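Lovastatin nonaketide synthase mokA (Monascus pilosus, PDB 6AD3) builds the nonaketide of lovastatin (monacolin K) as an iterative type I polyketide synthase, of which this chain is the condensation domain. Local coordinates at residues Glu303-Leu308 against Leu481-Leu486; Ala435-Lys440 against Val468-Ser473. The protein carries 1 engineered substitution. All blocks are in the same frame, centred on the assembly; numbering follows the deposited sequence.

Contact 1 of 2, residues Glu303-Leu308 against Leu481-Leu486; sequences EAIARL and LLTVKL
Arg307 lays its guanidinium over Leu481, whose CD1 sits above the centre of the group, 3.8 Å from Arg307 CZ. The two side chains belong to an antiparallel ladder at the edge of the mixed six-stranded sheet in the condensation domain, with strand 301-307 as one of its two outermost strands. The Arg307 chain leaves beside its own backbone N and bends sharply at chi2 (-93°), which brings the flat group over the Leu481 side chain; NH1 hydrogen-bonds to Asp479 O. On the same sheet face, Ile305 CG2 meets the same Leu481 methyl, CD1, at 3.7 Å, while Ile305 CG1 runs alongside Thr483. Farther along, Glu303 and Lys485 point the same way, but Glu303 OE2 approaches Lys485 CE (3.4 Å) and stays 4.5 Å from Lys485 NZ, beyond a salt bridge; the ammonium is paired with Glu471 instead. Ala304, Ala306, Leu482 and Val484 point to the other face, where Pro496 and Leu500 of helix 495-512 rest on the two alanines. Four backbone bonds tie the strands in two reciprocal pairs, Ala304 with Val484 and Ala306 with Leu482; the shortest runs from Leu482 N to Ala306 O, 2.8 Å with 169° at the hydrogen.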
loop_
_atom_site.group_PDB
_atom_site.type_symbol
_atom_site.label_atom_id
_atom_site.label_comp_id
_atom_site.label_asym_id
_atom_site.label_seq_id
_atom_site.Cartn_x
_atom_site.Cartn_y
_atom_site.Cartn_z
ATOM N N GLU A 303 -13.682 -7.322 -1.834
ATOM C CA GLU A 303 -12.821 -7.048 -2.998
ATOM C C GLU A 303 -13.084 -7.879 -4.196
ATOM O O GLU A 303 -13.732 -8.955 -4.121
ATOM C CB GLU A 303 -11.340 -7.150 -2.621
ATOM C CG GLU A 303 -10.799 -8.521 -2.506
ATOM C CD GLU A 303 -9.262 -8.535 -2.182
ATOM O OE1 GLU A 303 -8.534 -9.358 -2.774
ATOM O OE2 GLU A 303 -8.785 -7.675 -1.401
ATOM N N ALA A 304 -12.598 -7.384 -5.326
ATOM C CA ALA A 304 -12.633 -8.133 -6.572
ATOM C C ALA A 304 -11.370 -7.816 -7.358
ATOM O O ALA A 304 -10.800 -6.720 -7.247
ATOM C CB ALA A 304 -13.887 -7.772 -7.365
ATOM N N ILE A 305 -10.911 -8.790 -8.120
ATOM C CA ILE A 305 -9.652 -8.681 -8.842
ATOM C C ILE A 305 -9.857 -9.096 -10.286
ATOM O O ILE A 305 -10.574 -10.066 -10.553
ATOM C CB ILE A 305 -8.590 -9.645 -8.250
ATOM C CG1 ILE A 305 -8.173 -9.199 -6.867
ATOM C CG2 ILE A 305 -7.354 -9.682 -9.099
ATOM C CD1 ILE A 305 -7.302 -10.206 -6.146
ATOM N N ALA A 306 -9.251 -8.354 -11.206
ATOM C CA ALA A 306 -9.265 -8.739 -12.652
ATOM C C ALA A 306 -8.000 -8.334 -13.373
ATOM O O ALA A 306 -7.357 -7.362 -13.027
ATOM C CB ALA A 306 -10.451 -8.135 -13.348
ATOM N N ARG A 307 -7.656 -9.102 -14.403
ATOM C CA ARG A 307 -6.632 -8.730 -15.358
ATOM C C ARG A 307 -7.227 -7.906 -16.449
ATOM O O ARG A 307 -8.270 -8.270 -17.020
ATOM C CB ARG A 307 -6.099 -9.977 -16.044
ATOM C CG ARG A 307 -5.216 -10.761 -15.208
ATOM C CD ARG A 307 -3.779 -10.388 -15.418
ATOM N NE ARG A 307 -3.061 -11.263 -14.543
ATOM C CZ ARG A 307 -1.990 -10.952 -13.859
ATOM N NH1 ARG A 307 -1.269 -9.900 -14.171
ATOM N NH2 ARG A 307 -1.518 -11.841 -13.015
ATOM N N LEU A 308 -6.494 -6.891 -16.857
ATOM C CA LEU A 308 -6.937 -6.025 -17.930
ATOM C C LEU A 308 -6.531 -6.662 -19.255
ATOM O O LEU A 308 -5.444 -7.226 -19.364
ATOM C CB LEU A 308 -6.294 -4.656 -17.794
ATOM C CG LEU A 308 -6.751 -3.593 -18.761
ATOM C CD1 LEU A 308 -8.216 -3.219 -18.561
ATOM C CD2 LEU A 308 -5.854 -2.362 -18.642
ATOM N N LEU A 481 -2.899 -5.917 -13.446
ATOM C CA LEU A 481 -3.760 -6.585 -12.505
ATOM C C LEU A 481 -4.438 -5.554 -11.603
ATOM O O LEU A 481 -3.764 -4.780 -10.945
ATOM C CB LEU A 481 -2.947 -7.572 -11.638
ATOM C CG LEU A 481 -3.787 -8.487 -10.724
ATOM C CD1 LEU A 481 -4.633 -9.432 -11.567
ATOM C CD2 LEU A 481 -2.900 -9.256 -9.727
ATOM N N LEU A 482 -5.768 -5.561 -11.588
ATOM C CA LEU A 482 -6.536 -4.552 -10.894
ATOM C C LEU A 482 -7.232 -5.188 -9.707
ATOM O O LEU A 482 -7.991 -6.155 -9.876
ATOM C CB LEU A 482 -7.590 -3.945 -11.837
ATOM C CG LEU A 482 -7.162 -3.085 -13.043
ATOM C CD1 LEU A 482 -6.031 -3.640 -13.831
ATOM C CD2 LEU A 482 -8.357 -2.827 -13.924
ATOM N N THR A 483 -7.126 -4.546 -8.536
ATOM C CA THR A 483 -7.820 -4.967 -7.336
ATOM C C THR A 483 -8.631 -3.776 -6.836
ATOM O O THR A 483 -8.067 -2.687 -6.607
ATOM C CB THR A 483 -6.843 -5.380 -6.210
ATOM O OG1 THR A 483 -5.992 -6.419 -6.694
ATOM C CG2 THR A 483 -7.578 -5.866 -4.978
ATOM N N VAL A 484 -9.941 -3.980 -6.665
ATOM C CA VAL A 484 -10.822 -2.973 -6.057
ATOM C C VAL A 484 -11.341 -3.479 -4.696
ATOM O O VAL A 484 -11.844 -4.644 -4.573
ATOM C CB VAL A 484 -12.036 -2.678 -6.975
ATOM C CG1 VAL A 484 -13.043 -1.812 -6.251
ATOM C CG2 VAL A 484 -11.554 -1.995 -8.237
ATOM N N LYS A 485 -11.189 -2.630 -3.688
ATOM C CA LYS A 485 -11.638 -2.902 -2.323
ATOM C C LYS A 485 -12.640 -1.841 -1.931
ATOM O O LYS A 485 -12.371 -0.652 -2.090
ATOM C CB LYS A 485 -10.460 -2.861 -1.345
ATOM C CG LYS A 485 -9.319 -3.847 -1.679
ATOM C CD LYS A 485 -8.135 -3.695 -0.704
ATOM C CE LYS A 485 -7.065 -4.771 -0.899
ATOM N NZ LYS A 485 -5.838 -4.473 -0.097
ATOM N N LEU A 486 -13.773 -2.282 -1.386
ATOM C CA LEU A 486 -14.825 -1.391 -0.869
ATOM C C LEU A 486 -15.129 -1.712 0.599
ATOM O O LEU A 486 -15.050 -2.879 1.029
ATOM C CB LEU A 486 -16.091 -1.532 -1.703
ATOM C CG LEU A 486 -15.950 -1.338 -3.199
ATOM C CD1 LEU A 486 -17.295 -1.595 -3.891
ATOM C CD2 LEU A 486 -15.469 0.098 -3.485
#

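Contact 2 of 2, residues Ala435-Lys440 against Val468-Ser473; sequences AVFDYK and VVLEMS
With CG anti to the backbone N (chi1 180°), Phe437 leans its ring along the neighbouring strand; Met472 runs out beside its own backbone N (chi1 -67°), bringing SD beside this ring and that of Tyr439, and its bend at chi3 (56°) turns CE to the tyrosine edge. The strands are parallel and in step, so Phe437 faces Leu470 and Tyr439 faces Met472. Leu470 CD2 touches the phenyl edge in the ring plane, 3.7 Å from Phe437 CE1. Met472 SD lies 4.0 Å from Phe437 CE1, an oblique Met-aromatic contact, and approaches the tyrosine at its edge, 4.1 Å from Tyr439 CD2. Beyond them Ala435 CB packs on Val468 CG1 at 3.6 Å. On the other face Val436 and Val469 lie side by side. There too Arg461 forms a salt bridge with Asp438 OD2 and a long, weak ion pair with Glu471 OE2, probably easing the two like charges; the glutamate's other partner is Lys485. Five backbone bonds alternate in direction, with Met472 N to Asp438 O the shortest at 2.8 Å. Helix 327-343 lies against the aromatic and methionine face through Met328, Tyr331 and Tyr335, while strand 348-354 flanks 435-440 and strand 481-487 flanks 468-473.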
loop_
_atom_site.group_PDB
_atom_site.type_symbol
_atom_site.label_atom_id
_atom_site.label_comp_id
_atom_site.label_asym_id
_atom_site.label_seq_id
_atom_site.Cartn_x
_atom_site.Cartn_y
_atom_site.Cartn_z
ATOM N N ALA A 435 -10.953 7.903 -0.899
ATOM C CA ALA A 435 -10.543 7.063 -2.009
ATOM C C ALA A 435 -9.015 7.037 -2.098
ATOM O O ALA A 435 -8.348 8.073 -1.954
ATOM C CB ALA A 435 -11.094 7.631 -3.310
ATOM N N VAL A 436 -8.474 5.875 -2.460
ATOM C CA VAL A 436 -7.034 5.718 -2.675
ATOM C C VAL A 436 -6.790 5.049 -4.022
ATOM O O VAL A 436 -7.542 4.157 -4.423
ATOM C CB VAL A 436 -6.392 4.884 -1.538
ATOM C CG1 VAL A 436 -4.981 4.396 -1.892
ATOM C CG2 VAL A 436 -6.360 5.682 -0.241
ATOM N N PHE A 437 -5.661 5.420 -4.634
ATOM C CA PHE A 437 -5.156 4.846 -5.854
ATOM C C PHE A 437 -3.696 4.447 -5.636
ATOM O O PHE A 437 -2.846 5.279 -5.276
ATOM C CB PHE A 437 -5.240 5.859 -7.000
ATOM C CG PHE A 437 -4.709 5.324 -8.334
ATOM C CD1 PHE A 437 -5.396 4.343 -9.011
ATOM C CD2 PHE A 437 -3.514 5.767 -8.871
ATOM C CE1 PHE A 437 -4.928 3.830 -10.213
ATOM C CE2 PHE A 437 -3.091 5.324 -10.126
ATOM C CZ PHE A 437 -3.781 4.345 -10.781
ATOM N N ASP A 438 -3.388 3.184 -5.871
ATOM C CA ASP A 438 -2.034 2.661 -5.635
ATOM C C ASP A 438 -1.589 1.869 -6.841
ATOM O O ASP A 438 -2.124 0.784 -7.122
ATOM C CB ASP A 438 -2.027 1.787 -4.375
ATOM C CG ASP A 438 -0.629 1.235 -4.020
ATOM O OD1 ASP A 438 0.239 1.252 -4.887
ATOM O OD2 ASP A 438 -0.410 0.920 -2.818
ATOM N N TYR A 439 -0.614 2.426 -7.573
ATOM C CA TYR A 439 -0.138 1.833 -8.821
ATOM C C TYR A 439 1.352 1.523 -8.678
ATOM O O TYR A 439 2.129 2.346 -8.182
ATOM C CB TYR A 439 -0.348 2.825 -9.966
ATOM C CG TYR A 439 0.371 2.510 -11.259
ATOM C CD1 TYR A 439 1.720 2.791 -11.422
ATOM C CD2 TYR A 439 -0.305 1.935 -12.309
ATOM C CE1 TYR A 439 2.368 2.550 -12.625
ATOM C CE2 TYR A 439 0.325 1.734 -13.541
ATOM C CZ TYR A 439 1.661 2.081 -13.683
ATOM O OH TYR A 439 2.319 1.780 -14.876
ATOM N N LYS A 440 1.707 0.318 -9.047
ATOM C CA LYS A 440 3.112 -0.088 -9.117
ATOM C C LYS A 440 3.454 -0.832 -10.413
ATOM O O LYS A 440 2.584 -1.443 -11.046
ATOM C CB LYS A 440 3.468 -0.909 -7.890
ATOM C CG LYS A 440 2.996 -2.348 -7.955
ATOM C CD LYS A 440 3.366 -3.109 -6.700
ATOM C CE LYS A 440 2.828 -4.539 -6.830
ATOM N NZ LYS A 440 3.189 -5.384 -5.700
ATOM N N VAL A 468 -13.112 3.392 -0.900
ATOM C CA VAL A 468 -12.785 2.734 -2.150
ATOM C C VAL A 468 -11.283 2.821 -2.396
ATOM O O VAL A 468 -10.658 3.857 -2.184
ATOM C CB VAL A 468 -13.567 3.349 -3.348
ATOM C CG1 VAL A 468 -13.385 4.817 -3.395
ATOM C CG2 VAL A 468 -13.175 2.693 -4.675
ATOM N N VAL A 469 -10.709 1.678 -2.692
ATOM C CA VAL A 469 -9.296 1.565 -2.948
ATOM C C VAL A 469 -9.131 0.796 -4.244
ATOM O O VAL A 469 -9.633 -0.346 -4.380
ATOM C CB VAL A 469 -8.556 0.872 -1.824
ATOM C CG1 VAL A 469 -7.049 0.787 -2.145
ATOM C CG2 VAL A 469 -8.781 1.567 -0.475
ATOM N N LEU A 470 -8.358 1.367 -5.159
ATOM C CA LEU A 470 -7.954 0.700 -6.381
ATOM C C LEU A 470 -6.432 0.495 -6.322
ATOM O O LEU A 470 -5.667 1.479 -6.235
ATOM C CB LEU A 470 -8.316 1.543 -7.610
ATOM C CG LEU A 470 -7.700 1.100 -8.940
ATOM C CD1 LEU A 470 -8.115 -0.307 -9.269
ATOM C CD2 LEU A 470 -8.121 2.020 -10.075
ATOM N N GLU A 471 -6.005 -0.772 -6.259
ATOM C CA GLU A 471 -4.597 -1.115 -6.288
ATOM C C GLU A 471 -4.332 -1.824 -7.609
ATOM O O GLU A 471 -5.170 -2.605 -8.044
ATOM C CB GLU A 471 -4.244 -2.104 -5.178
ATOM C CG GLU A 471 -4.489 -1.600 -3.794
ATOM C CD GLU A 471 -4.155 -2.615 -2.744
ATOM O OE1 GLU A 471 -4.704 -2.509 -1.618
ATOM O OE2 GLU A 471 -3.201 -3.400 -2.991
ATOM N N MET A 472 -3.266 -1.424 -8.313
ATOM C CA MET A 472 -2.913 -2.013 -9.597
ATOM C C MET A 472 -1.458 -2.414 -9.601
ATOM O O MET A 472 -0.598 -1.664 -9.091
ATOM C CB MET A 472 -3.037 -0.988 -10.718
ATOM C CG MET A 472 -4.369 -0.511 -11.042
ATOM S SD MET A 472 -4.148 0.607 -12.452
ATOM C CE MET A 472 -3.294 -0.444 -13.672
ATOM N N SER A 473 -1.167 -3.519 -10.283
ATOM C CA SER A 473 0.191 -3.861 -10.699
ATOM C C SER A 473 0.230 -3.764 -12.212
ATOM O O SER A 473 -0.660 -4.239 -12.895
ATOM C CB SER A 473 0.564 -5.280 -10.249
ATOM O OG SER A 473 0.660 -5.348 -8.808
#

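Overall arrangement
Both contacts belong to one mixed six-stranded sheet of the condensation domain, ordered 301-307, 481-487, 468-473, 435-440, 348-354, 371-377, so contact 1 is at one edge and contact 2 lies inside. Their centres are about 9 Å apart. Along the chain, contact 2 is nested within the loop closed by contact 1: 303-308 comes first, then 435-440, 468-473 and 481-486. The consecutive strands 468-473 and 481-487 are sheet neighbours and join the contacts through a probable hydrogen bond from Thr483 N to Glu471 O (2.8 Å), then through packing of Leu486 on Val468 and the Lys485-Glu471 pair. Strand 301-307 pairs with one some 173 residues later, so the sheet is assembled from segments far apart in sequence.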